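Local coordinates for protein arylalkylamine N-Acetyltransferase like 5b (Aedes aegypti, PDB 4FD4) that probably transfers the acyl group of acetyl-CoA or a long-chain acyl-CoA to arylalkylamines such as serotonin and dopamine, as a GNAT-fold N-acyltransferase, at residues I7-A12 with Q145-F150; L24-Y29 with A133-Y138; V61-D66 with I73-A78; A126-I131 with A162-F167. One frame throughout, in Å; residues are numbered along the deposited sequence.

Contact 1: residues I7-A12 with Q145-F150; sequences IVLRVA and QRLLQF
L9 carries most of the apolar packing between strand 7-11 and the helical segment Q145-F150. Its CD1 meets L147 CD2 at 3.5 Å, a tight carbon pair, and the two side chains cross at about a right angle. Its CB lies 3.7 Å from F150 CD1. With CG anti to its own backbone N (chi1 -172°), F150 reaches over the strand, its ring set obliquely against L9, R10 and V11. CE1 comes near the carbonyl of L9, CZ near R10 CA, and F150 CE2 lies 4.0 Å from V11 CG2.

The polar part is a single hydrogen bond. R146 NH2 donates to I7 O at 3.1 Å, with an N-H...O angle of 139°. The bond is bent, and the donor sits above the carbonyl plane rather than on a lone pair. L9 CD2 lies over one face of the same guanidinium, 3.7 Å from R146 NH2. A bend at chi3 of R146 turns the group toward the strand.

Strand 7-11 is an outermost strand of the sheet and runs 27° from the helix direction. Strand 61-66 lies beside it, and its V62 touches both L147 and F150. L147 also reaches L132 and V134 of strand 126-134, so helix 143-158 spans several strands.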
# COMPACT_ATOMS: atom_id res chain seq x y z
N ILE A 7 -3.24 3.88 -22.74
CA ILE A 7 -2.50 3.76 -21.48
C ILE A 7 -1.89 2.36 -21.34
O ILE A 7 -2.58 1.36 -21.53
CB ILE A 7 -3.41 4.08 -20.28
CG1 ILE A 7 -3.78 5.57 -20.28
CG2 ILE A 7 -2.73 3.72 -18.96
CD1 ILE A 7 -2.58 6.50 -20.39
N VAL A 8 -0.60 2.30 -21.02
CA VAL A 8 0.11 1.02 -20.90
C VAL A 8 0.28 0.62 -19.43
O VAL A 8 0.72 1.42 -18.63
CB VAL A 8 1.52 1.12 -21.50
CG1 VAL A 8 2.29 -0.19 -21.28
CG2 VAL A 8 1.46 1.48 -22.98
N LEU A 9 -0.05 -0.62 -19.09
CA LEU A 9 0.28 -1.12 -17.75
C LEU A 9 1.46 -2.06 -17.86
O LEU A 9 1.47 -2.93 -18.73
CB LEU A 9 -0.89 -1.88 -17.13
CG LEU A 9 -2.13 -1.14 -16.62
CD1 LEU A 9 -2.06 -0.94 -15.13
CD2 LEU A 9 -2.39 0.17 -17.35
N ARG A 10 2.44 -1.92 -16.97
CA ARG A 10 3.57 -2.85 -16.98
C ARG A 10 4.36 -2.77 -15.68
O ARG A 10 4.16 -1.87 -14.88
CB ARG A 10 4.50 -2.54 -18.14
CG ARG A 10 5.07 -1.12 -18.08
CD ARG A 10 5.89 -0.81 -19.29
NE ARG A 10 6.40 0.56 -19.27
CZ ARG A 10 7.45 0.97 -18.57
NH1 ARG A 10 8.13 0.12 -17.79
NH2 ARG A 10 7.82 2.24 -18.64
N VAL A 11 5.28 -3.70 -15.49
CA VAL A 11 6.14 -3.68 -14.32
C VAL A 11 7.25 -2.63 -14.52
O VAL A 11 7.79 -2.49 -15.62
CB VAL A 11 6.70 -5.11 -14.04
CG1 VAL A 11 7.88 -5.07 -13.08
CG2 VAL A 11 5.58 -6.02 -13.48
N ALA A 12 7.56 -1.88 -13.47
CA ALA A 12 8.62 -0.87 -13.54
C ALA A 12 9.99 -1.55 -13.55
O ALA A 12 10.20 -2.52 -12.82
CB ALA A 12 8.52 0.10 -12.39
N GLN A 145 -8.85 -0.01 -11.32
CA GLN A 145 -9.23 -1.41 -11.47
C GLN A 145 -8.19 -2.16 -12.29
O GLN A 145 -7.88 -3.31 -12.00
CB GLN A 145 -10.63 -1.56 -12.09
CG GLN A 145 -11.05 -3.02 -12.29
CD GLN A 145 -12.43 -3.17 -12.95
OE1 GLN A 145 -13.14 -2.18 -13.16
NE2 GLN A 145 -12.80 -4.41 -13.27
N ARG A 146 -7.63 -1.51 -13.31
CA ARG A 146 -6.61 -2.16 -14.14
C ARG A 146 -5.30 -2.39 -13.40
O ARG A 146 -4.64 -3.42 -13.59
CB ARG A 146 -6.38 -1.39 -15.44
CG ARG A 146 -7.51 -1.55 -16.45
CD ARG A 146 -7.40 -0.52 -17.55
NE ARG A 146 -6.27 -0.76 -18.44
CZ ARG A 146 -5.85 0.10 -19.36
NH1 ARG A 146 -6.48 1.26 -19.51
NH2 ARG A 146 -4.82 -0.20 -20.13
N LEU A 147 -4.92 -1.45 -12.54
CA LEU A 147 -3.73 -1.63 -11.68
C LEU A 147 -3.92 -2.79 -10.71
O LEU A 147 -3.05 -3.67 -10.61
CB LEU A 147 -3.42 -0.36 -10.89
CG LEU A 147 -2.67 0.73 -11.63
CD1 LEU A 147 -2.63 2.01 -10.78
CD2 LEU A 147 -1.26 0.24 -11.97
N LEU A 148 -5.04 -2.80 -10.00
CA LEU A 148 -5.30 -3.86 -9.03
C LEU A 148 -5.42 -5.20 -9.73
O LEU A 148 -4.91 -6.21 -9.25
CB LEU A 148 -6.58 -3.57 -8.24
CG LEU A 148 -6.72 -3.97 -6.76
CD1 LEU A 148 -8.14 -4.47 -6.46
CD2 LEU A 148 -5.68 -4.97 -6.27
N GLN A 149 -6.10 -5.23 -10.86
CA GLN A 149 -6.25 -6.48 -11.60
C GLN A 149 -4.90 -6.95 -12.08
O GLN A 149 -4.63 -8.15 -12.11
CB GLN A 149 -7.17 -6.33 -12.80
CG GLN A 149 -7.35 -7.65 -13.54
CD GLN A 149 -8.17 -8.63 -12.72
OE1 GLN A 149 -9.29 -8.32 -12.34
NE2 GLN A 149 -7.59 -9.78 -12.40
N PHE A 150 -4.06 -6.02 -12.50
CA PHE A 150 -2.73 -6.38 -12.97
C PHE A 150 -1.98 -7.03 -11.81
O PHE A 150 -1.34 -8.07 -11.98
CB PHE A 150 -2.00 -5.16 -13.57
CG PHE A 150 -0.68 -5.49 -14.26
CD1 PHE A 150 -0.52 -5.28 -15.63
CD2 PHE A 150 0.40 -6.00 -13.53
CE1 PHE A 150 0.69 -5.58 -16.28
CE2 PHE A 150 1.62 -6.30 -14.17
CZ PHE A 150 1.76 -6.08 -15.54

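Contact 2: residues L24-Y29 with A133-Y138; sequences LHRIYY and AVDPTY
I27 lays its CD1 over the backbone where strand 126-134 ends, 3.5 Å from D135 N and 3.6 Å from A133 O. The same methyl is 3.9 Å from A133 CB. CG1 of I27 sits between its backbone N and carbonyl carbon (chi1 67°), and the extended chi2 carries CD1 on to the strand. The other branch, CG2, passes 4.2 Å from D135 CB, with the two side chains at about a right angle.

A133 CB is also met by Y28 CB, at 4.0 Å. The Y28 ring approaches this methyl obliquely through CD1. Its hydroxyl points elsewhere and is hydrogen-bonded to a bound glycerol, probably from the crystallisation liquor.

At the other end R26 NH1 forms a salt bridge with D135 OD1, at 3.1 Å and an N-H...O angle of 152°. The oxygen is met on its anti side. Guanidinium and carboxylate are turned 50° against each other, so they do not pair flat, two bonds to two. R26 also bridges to E22 through NH2, and its NH1 donates to F72 O.

The second oxygen, D135 OD2, accepts from T137 N at 2.9 Å, an Asx turn, and from T137 OG1 at 2.8 Å. Both donors come from the same face of the carboxylate. A type I turn runs from D135 to Y138. This turn and the strand end thus receive the C-terminal part of helix 17-28.

D135 divides its oxygens between the helix and its own turn. This fixes the rotation of the carboxylate, and the three bonds would be expected to favour its charged form.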
# COMPACT_ATOMS: atom_id res chain seq x y z
N LEU A 24 5.33 8.73 -7.02
CA LEU A 24 4.96 8.60 -5.62
C LEU A 24 4.89 9.99 -4.99
O LEU A 24 3.96 10.29 -4.24
CB LEU A 24 5.96 7.72 -4.83
CG LEU A 24 5.92 6.22 -5.12
CD1 LEU A 24 7.06 5.52 -4.36
CD2 LEU A 24 4.56 5.60 -4.75
N HIS A 25 5.86 10.84 -5.30
CA HIS A 25 5.85 12.19 -4.74
C HIS A 25 4.58 12.91 -5.18
O HIS A 25 4.01 13.70 -4.43
CB HIS A 25 7.05 12.99 -5.27
CG HIS A 25 8.27 12.92 -4.42
ND1 HIS A 25 8.79 14.03 -3.78
CD2 HIS A 25 9.11 11.90 -4.14
CE1 HIS A 25 9.89 13.68 -3.13
NE2 HIS A 25 10.11 12.39 -3.33
N ARG A 26 4.13 12.65 -6.41
CA ARG A 26 3.15 13.55 -7.04
C ARG A 26 1.71 13.21 -6.69
O ARG A 26 0.92 14.10 -6.36
CB ARG A 26 3.33 13.56 -8.57
CG ARG A 26 2.67 14.74 -9.28
CD ARG A 26 2.85 14.67 -10.80
NE ARG A 26 1.88 13.77 -11.43
CZ ARG A 26 2.19 12.82 -12.31
NH1 ARG A 26 1.23 12.05 -12.82
NH2 ARG A 26 3.45 12.63 -12.67
N ILE A 27 1.37 11.93 -6.74
CA ILE A 27 -0.02 11.53 -6.58
C ILE A 27 -0.28 10.65 -5.37
O ILE A 27 -1.42 10.50 -4.94
CB ILE A 27 -0.54 10.79 -7.83
CG1 ILE A 27 0.16 9.45 -8.01
CG2 ILE A 27 -0.38 11.66 -9.09
CD1 ILE A 27 -0.52 8.54 -9.03
N TYR A 28 0.77 10.07 -4.79
CA TYR A 28 0.54 9.15 -3.67
C TYR A 28 0.66 9.82 -2.29
O TYR A 28 -0.33 9.96 -1.58
CB TYR A 28 1.46 7.92 -3.76
CG TYR A 28 1.33 7.04 -2.53
CD1 TYR A 28 0.15 6.37 -2.25
CD2 TYR A 28 2.40 6.86 -1.67
CE1 TYR A 28 0.02 5.56 -1.12
CE2 TYR A 28 2.30 6.06 -0.54
CZ TYR A 28 1.11 5.41 -0.27
OH TYR A 28 1.02 4.61 0.85
N TYR A 29 1.88 10.21 -1.93
CA TYR A 29 2.13 10.78 -0.60
C TYR A 29 1.26 11.98 -0.23
O TYR A 29 0.75 12.06 0.89
CB TYR A 29 3.62 11.10 -0.44
CG TYR A 29 4.48 9.86 -0.26
CD1 TYR A 29 4.30 9.02 0.84
CD2 TYR A 29 5.47 9.54 -1.17
CE1 TYR A 29 5.08 7.88 1.01
CE2 TYR A 29 6.26 8.41 -1.00
CZ TYR A 29 6.06 7.58 0.09
OH TYR A 29 6.84 6.46 0.26
N ALA A 133 -2.24 3.90 -6.42
CA ALA A 133 -2.47 5.34 -6.63
C ALA A 133 -2.66 5.69 -8.10
O ALA A 133 -1.89 5.26 -8.97
CB ALA A 133 -1.34 6.15 -6.02
N VAL A 134 -3.69 6.47 -8.37
CA VAL A 134 -4.04 6.85 -9.73
C VAL A 134 -4.12 8.36 -9.79
O VAL A 134 -4.70 8.99 -8.90
CB VAL A 134 -5.39 6.23 -10.13
CG1 VAL A 134 -5.87 6.77 -11.47
CG2 VAL A 134 -5.29 4.70 -10.18
N ASP A 135 -3.53 8.95 -10.82
CA ASP A 135 -3.69 10.39 -11.05
C ASP A 135 -5.18 10.69 -11.24
O ASP A 135 -5.80 10.17 -12.17
CB ASP A 135 -2.90 10.78 -12.29
CG ASP A 135 -2.89 12.27 -12.53
OD1 ASP A 135 -1.83 12.77 -12.98
OD2 ASP A 135 -3.93 12.94 -12.30
N PRO A 136 -5.77 11.51 -10.36
CA PRO A 136 -7.23 11.70 -10.42
C PRO A 136 -7.74 12.42 -11.66
O PRO A 136 -8.96 12.39 -11.91
CB PRO A 136 -7.54 12.51 -9.15
CG PRO A 136 -6.27 13.19 -8.80
CD PRO A 136 -5.16 12.28 -9.26
N THR A 137 -6.85 13.04 -12.44
CA THR A 137 -7.24 13.69 -13.69
C THR A 137 -7.35 12.72 -14.86
O THR A 137 -7.79 13.10 -15.95
CB THR A 137 -6.29 14.85 -14.08
OG1 THR A 137 -5.03 14.32 -14.52
CG2 THR A 137 -6.09 15.81 -12.90
N TYR A 138 -6.93 11.48 -14.65
CA TYR A 138 -7.11 10.46 -15.67
C TYR A 138 -8.32 9.60 -15.33
O TYR A 138 -8.18 8.42 -14.99
CB TYR A 138 -5.84 9.61 -15.85
CG TYR A 138 -4.74 10.31 -16.62
CD1 TYR A 138 -3.96 11.28 -16.02
CD2 TYR A 138 -4.51 10.02 -17.96
CE1 TYR A 138 -2.96 11.95 -16.72
CE2 TYR A 138 -3.50 10.68 -18.67
CZ TYR A 138 -2.74 11.64 -18.05
OH TYR A 138 -1.74 12.31 -18.73

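Contact 3: residues V61-D66 with I73-A78; sequences VVVAED and IGVSIA
V61 forms a non-hydrogen-bonded antiparallel pair with I77. The two side chains lie side by side and point the same way, with V61 CG2 3.7 Å from I77 CG1. V61 CG1 also touches V75 CG2.

V62 is in a hydrogen-bonded pair with S76. V62 N donates to S76 O at 2.9 Å, and S76 N donates to V62 O at 2.8 Å. S76 OG turns to I131 O and Q151 of other elements.

V63 faces V75 on the same side of the sheet as V61 and I77. The contact is light, with V63 CG1 4.2 Å from V75 CG2.

A64 N donates to G74 O at 2.9 Å. A64 O then takes two donors, I73 N at 2.7 Å and the more bent bond from G74 N at 3.1 Å. I73 and G74 together face A64, a classic beta bulge. I73 CG1, held between its backbone N and carbonyl carbon (chi1 58°), lies 3.4 Å from A64 O.

E65 turns away and pairs with R10 of strand 7-11. D66 CB reaches I73 CG2.

Five backbone bonds tie the two segments, and V61, V63, V75 and I77 form one apolar face. At the bulge, one carbonyl satisfies two buried amides.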
# COMPACT_ATOMS: atom_id res chain seq x y z
N VAL A 61 6.46 -3.69 -8.71
CA VAL A 61 5.95 -2.34 -8.86
C VAL A 61 5.35 -2.21 -10.24
O VAL A 61 6.04 -2.40 -11.25
CB VAL A 61 7.05 -1.28 -8.62
CG1 VAL A 61 6.56 0.10 -9.00
CG2 VAL A 61 7.49 -1.31 -7.16
N VAL A 62 4.05 -1.93 -10.29
CA VAL A 62 3.35 -1.82 -11.56
C VAL A 62 3.03 -0.35 -11.82
O VAL A 62 2.58 0.36 -10.92
CB VAL A 62 2.03 -2.61 -11.59
CG1 VAL A 62 1.34 -2.42 -12.94
CG2 VAL A 62 2.27 -4.09 -11.32
N VAL A 63 3.25 0.09 -13.05
CA VAL A 63 2.98 1.46 -13.40
C VAL A 63 1.99 1.49 -14.54
O VAL A 63 1.91 0.56 -15.37
CB VAL A 63 4.26 2.22 -13.78
CG1 VAL A 63 5.15 2.45 -12.55
CG2 VAL A 63 5.01 1.47 -14.86
N ALA A 64 1.20 2.56 -14.53
CA ALA A 64 0.33 2.91 -15.64
C ALA A 64 0.97 4.13 -16.27
O ALA A 64 1.23 5.15 -15.58
CB ALA A 64 -1.07 3.23 -15.14
N GLU A 65 1.24 4.02 -17.56
CA GLU A 65 2.05 4.98 -18.31
C GLU A 65 1.25 5.55 -19.48
O GLU A 65 0.54 4.82 -20.18
CB GLU A 65 3.29 4.24 -18.84
CG GLU A 65 4.26 5.05 -19.67
CD GLU A 65 5.44 4.20 -20.15
OE1 GLU A 65 6.58 4.72 -20.22
OE2 GLU A 65 5.24 3.01 -20.46
N ASP A 66 1.36 6.85 -19.68
CA ASP A 66 0.80 7.52 -20.85
C ASP A 66 1.91 7.57 -21.90
O ASP A 66 2.68 8.53 -21.95
CB ASP A 66 0.34 8.93 -20.48
CG ASP A 66 -0.27 9.71 -21.65
OD1 ASP A 66 0.08 9.42 -22.82
OD2 ASP A 66 -1.08 10.62 -21.40
N ILE A 73 1.25 7.69 -14.78
CA ILE A 73 0.02 8.30 -14.29
C ILE A 73 -0.67 7.40 -13.28
O ILE A 73 -1.76 7.72 -12.79
CB ILE A 73 -0.95 8.59 -15.45
CG1 ILE A 73 -1.27 7.30 -16.20
CG2 ILE A 73 -0.35 9.64 -16.38
CD1 ILE A 73 -2.40 7.42 -17.18
N GLY A 74 -0.06 6.26 -13.00
CA GLY A 74 -0.56 5.44 -11.91
C GLY A 74 0.54 4.52 -11.41
O GLY A 74 1.49 4.24 -12.15
N VAL A 75 0.41 4.04 -10.18
CA VAL A 75 1.43 3.12 -9.65
C VAL A 75 0.83 2.24 -8.57
O VAL A 75 -0.08 2.66 -7.85
CB VAL A 75 2.66 3.90 -9.11
CG1 VAL A 75 2.21 4.87 -8.01
CG2 VAL A 75 3.79 2.92 -8.57
N SER A 76 1.30 1.00 -8.49
CA SER A 76 0.89 0.09 -7.43
C SER A 76 2.12 -0.66 -6.95
O SER A 76 2.88 -1.20 -7.75
CB SER A 76 -0.17 -0.89 -7.90
OG SER A 76 -0.49 -1.79 -6.83
N ILE A 77 2.30 -0.71 -5.65
CA ILE A 77 3.47 -1.38 -5.09
C ILE A 77 3.01 -2.48 -4.16
O ILE A 77 2.16 -2.27 -3.27
CB ILE A 77 4.40 -0.39 -4.39
CG1 ILE A 77 4.84 0.68 -5.41
CG2 ILE A 77 5.61 -1.11 -3.79
CD1 ILE A 77 5.92 1.59 -4.93
N ALA A 78 3.53 -3.68 -4.39
CA ALA A 78 3.13 -4.85 -3.62
C ALA A 78 4.38 -5.67 -3.28
O ALA A 78 5.43 -5.49 -3.90
CB ALA A 78 2.17 -5.69 -4.41

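Contact 4: residues A126-I131 with A162-F167; sequences AYHVHI and AISGDF
Segment 126-131 of strand 126-134 and strand 162-167 run parallel, 26° apart, with Y127, H128 and V129 opposite I163, S164 and G165. Three backbone bonds join them: Y127 N to A162 O, S164 N to Y127 O, and V129 N to S164 O, the last at 2.7 Å.

H128 carries the polar side-chain contact. Its CG is anti to the backbone N (chi1 -171°), and the ring runs along the second strand, from S164 to D166. S164 OG meets H128 ND1 in the ring plane at 3.0 Å. The bond is nearly straight, at 173°, and either atom could be the donor. S164 OG is set up for this by sitting between its own N and carbonyl carbon. At the far edge NE2 makes a weak, bent bond to D166 OD2, 3.1 Å away. G165 CA fits near H128 CE1, at 3.5 Å. D166 OD2 also accepts from a water, which is weakly linked to H130 ND1. D166 OD1 is bonded to T212, so the carboxylate is held at both oxygens. D166 N is buried without a partner, 3.8 Å from V129 O, where the strands begin to part.

The other face is apolar. Y127 and I163 lie side by side, and I163 CG1 meets the edge of the tyrosine ring at Y127 CD1, 3.9 Å away. I163 CD1 reaches V129 CG2, also at 3.9 Å. Y127 OH is bonded to Q151.

The two strands flank helix 143-158 in sequence, forming a beta-alpha-beta unit. In GNAT enzymes such a pair splays apart, and acyl-CoA probably binds in the opening.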
# COMPACT_ATOMS: atom_id res chain seq x y z
N ALA A 126 1.59 -14.49 1.39
CA ALA A 126 0.51 -13.86 0.63
C ALA A 126 1.11 -12.67 -0.11
O ALA A 126 2.22 -12.24 0.22
CB ALA A 126 -0.58 -13.40 1.58
N TYR A 127 0.40 -12.15 -1.09
CA TYR A 127 0.87 -10.99 -1.84
C TYR A 127 0.10 -9.77 -1.37
O TYR A 127 -1.13 -9.71 -1.47
CB TYR A 127 0.61 -11.22 -3.33
CG TYR A 127 1.29 -10.27 -4.32
CD1 TYR A 127 0.55 -9.30 -4.99
CD2 TYR A 127 2.63 -10.41 -4.63
CE1 TYR A 127 1.15 -8.46 -5.93
CE2 TYR A 127 3.24 -9.57 -5.57
CZ TYR A 127 2.50 -8.60 -6.21
OH TYR A 127 3.12 -7.78 -7.14
N HIS A 128 0.83 -8.77 -0.88
CA HIS A 128 0.19 -7.63 -0.22
C HIS A 128 0.40 -6.34 -0.99
O HIS A 128 1.53 -5.89 -1.18
CB HIS A 128 0.73 -7.49 1.19
CG HIS A 128 -0.01 -6.49 2.02
ND1 HIS A 128 -1.27 -6.74 2.52
CD2 HIS A 128 0.33 -5.25 2.44
CE1 HIS A 128 -1.67 -5.69 3.21
NE2 HIS A 128 -0.72 -4.77 3.18
N VAL A 129 -0.70 -5.74 -1.46
CA VAL A 129 -0.63 -4.44 -2.09
C VAL A 129 -0.44 -3.38 -1.01
O VAL A 129 -1.32 -3.17 -0.17
CB VAL A 129 -1.90 -4.12 -2.92
CG1 VAL A 129 -1.76 -2.76 -3.59
CG2 VAL A 129 -2.14 -5.18 -3.98
N HIS A 130 0.72 -2.73 -1.04
CA HIS A 130 1.04 -1.64 -0.11
C HIS A 130 0.52 -0.31 -0.63
O HIS A 130 0.05 0.53 0.14
CB HIS A 130 2.56 -1.49 0.06
CG HIS A 130 3.24 -2.69 0.67
ND1 HIS A 130 3.06 -3.06 1.98
CD2 HIS A 130 4.13 -3.57 0.14
CE1 HIS A 130 3.80 -4.14 2.24
NE2 HIS A 130 4.45 -4.46 1.14
N ILE A 131 0.64 -0.10 -1.94
CA ILE A 131 0.26 1.18 -2.56
C ILE A 131 -0.59 0.98 -3.82
O ILE A 131 -0.30 0.11 -4.64
CB ILE A 131 1.52 2.00 -2.95
CG1 ILE A 131 2.31 2.43 -1.70
CG2 ILE A 131 1.15 3.23 -3.79
CD1 ILE A 131 3.66 3.07 -2.00
N ALA A 162 -2.74 -16.17 -2.49
CA ALA A 162 -3.64 -15.14 -1.98
C ALA A 162 -3.07 -13.73 -2.14
O ALA A 162 -1.85 -13.54 -2.10
CB ALA A 162 -3.99 -15.41 -0.50
N ILE A 163 -3.96 -12.75 -2.31
CA ILE A 163 -3.56 -11.34 -2.37
C ILE A 163 -4.36 -10.52 -1.37
O ILE A 163 -5.53 -10.80 -1.13
CB ILE A 163 -3.78 -10.75 -3.78
CG1 ILE A 163 -3.23 -9.33 -3.87
CG2 ILE A 163 -5.26 -10.75 -4.13
CD1 ILE A 163 -3.37 -8.70 -5.27
N SER A 164 -3.73 -9.50 -0.78
CA SER A 164 -4.39 -8.65 0.20
C SER A 164 -3.95 -7.20 0.07
O SER A 164 -3.06 -6.88 -0.71
CB SER A 164 -4.13 -9.13 1.64
OG SER A 164 -2.74 -9.30 1.88
N GLY A 165 -4.59 -6.33 0.84
CA GLY A 165 -4.21 -4.93 0.86
C GLY A 165 -4.81 -4.16 2.01
O GLY A 165 -5.84 -4.55 2.57
N ASP A 166 -4.15 -3.06 2.37
CA ASP A 166 -4.68 -2.12 3.33
C ASP A 166 -5.23 -0.94 2.55
O ASP A 166 -4.48 -0.13 2.01
CB ASP A 166 -3.59 -1.67 4.31
CG ASP A 166 -2.99 -2.82 5.10
OD1 ASP A 166 -3.75 -3.73 5.50
OD2 ASP A 166 -1.76 -2.82 5.30
N PHE A 167 -6.56 -0.86 2.47
CA PHE A 167 -7.22 0.14 1.65
C PHE A 167 -7.78 1.27 2.51
O PHE A 167 -8.65 1.05 3.36
CB PHE A 167 -8.30 -0.52 0.80
CG PHE A 167 -7.74 -1.58 -0.12
CD1 PHE A 167 -7.03 -1.22 -1.25
CD2 PHE A 167 -7.90 -2.93 0.17
CE1 PHE A 167 -6.50 -2.18 -2.09
CE2 PHE A 167 -7.37 -3.89 -0.68
CZ PHE A 167 -6.67 -3.51 -1.80
O HOH W 1 0.49 -1.49 3.73

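Overall arrangement
All four contacts belong to one mixed seven-stranded sheet and its covering helices. Contacts 1 and 3 are closest, with centres about 6 Å apart, since strands 7-11 and 61-66 are neighbours. Contact 2 lies about 10 Å from contact 3, centre to centre, and adds helix 17-28 to the end of strand 126-134. That strand begins in contact 4, its centre about 19 Å away, and runs on into contact 2. Contact 3 is the most local in sequence; the segments of contacts 1 and 4 alternate along the chain. Helix 143-158 connects the two strands of contact 4 and packs back on strand 7-11 in contact 1. The sheet thus joins the N-terminal strand to the parallel pair.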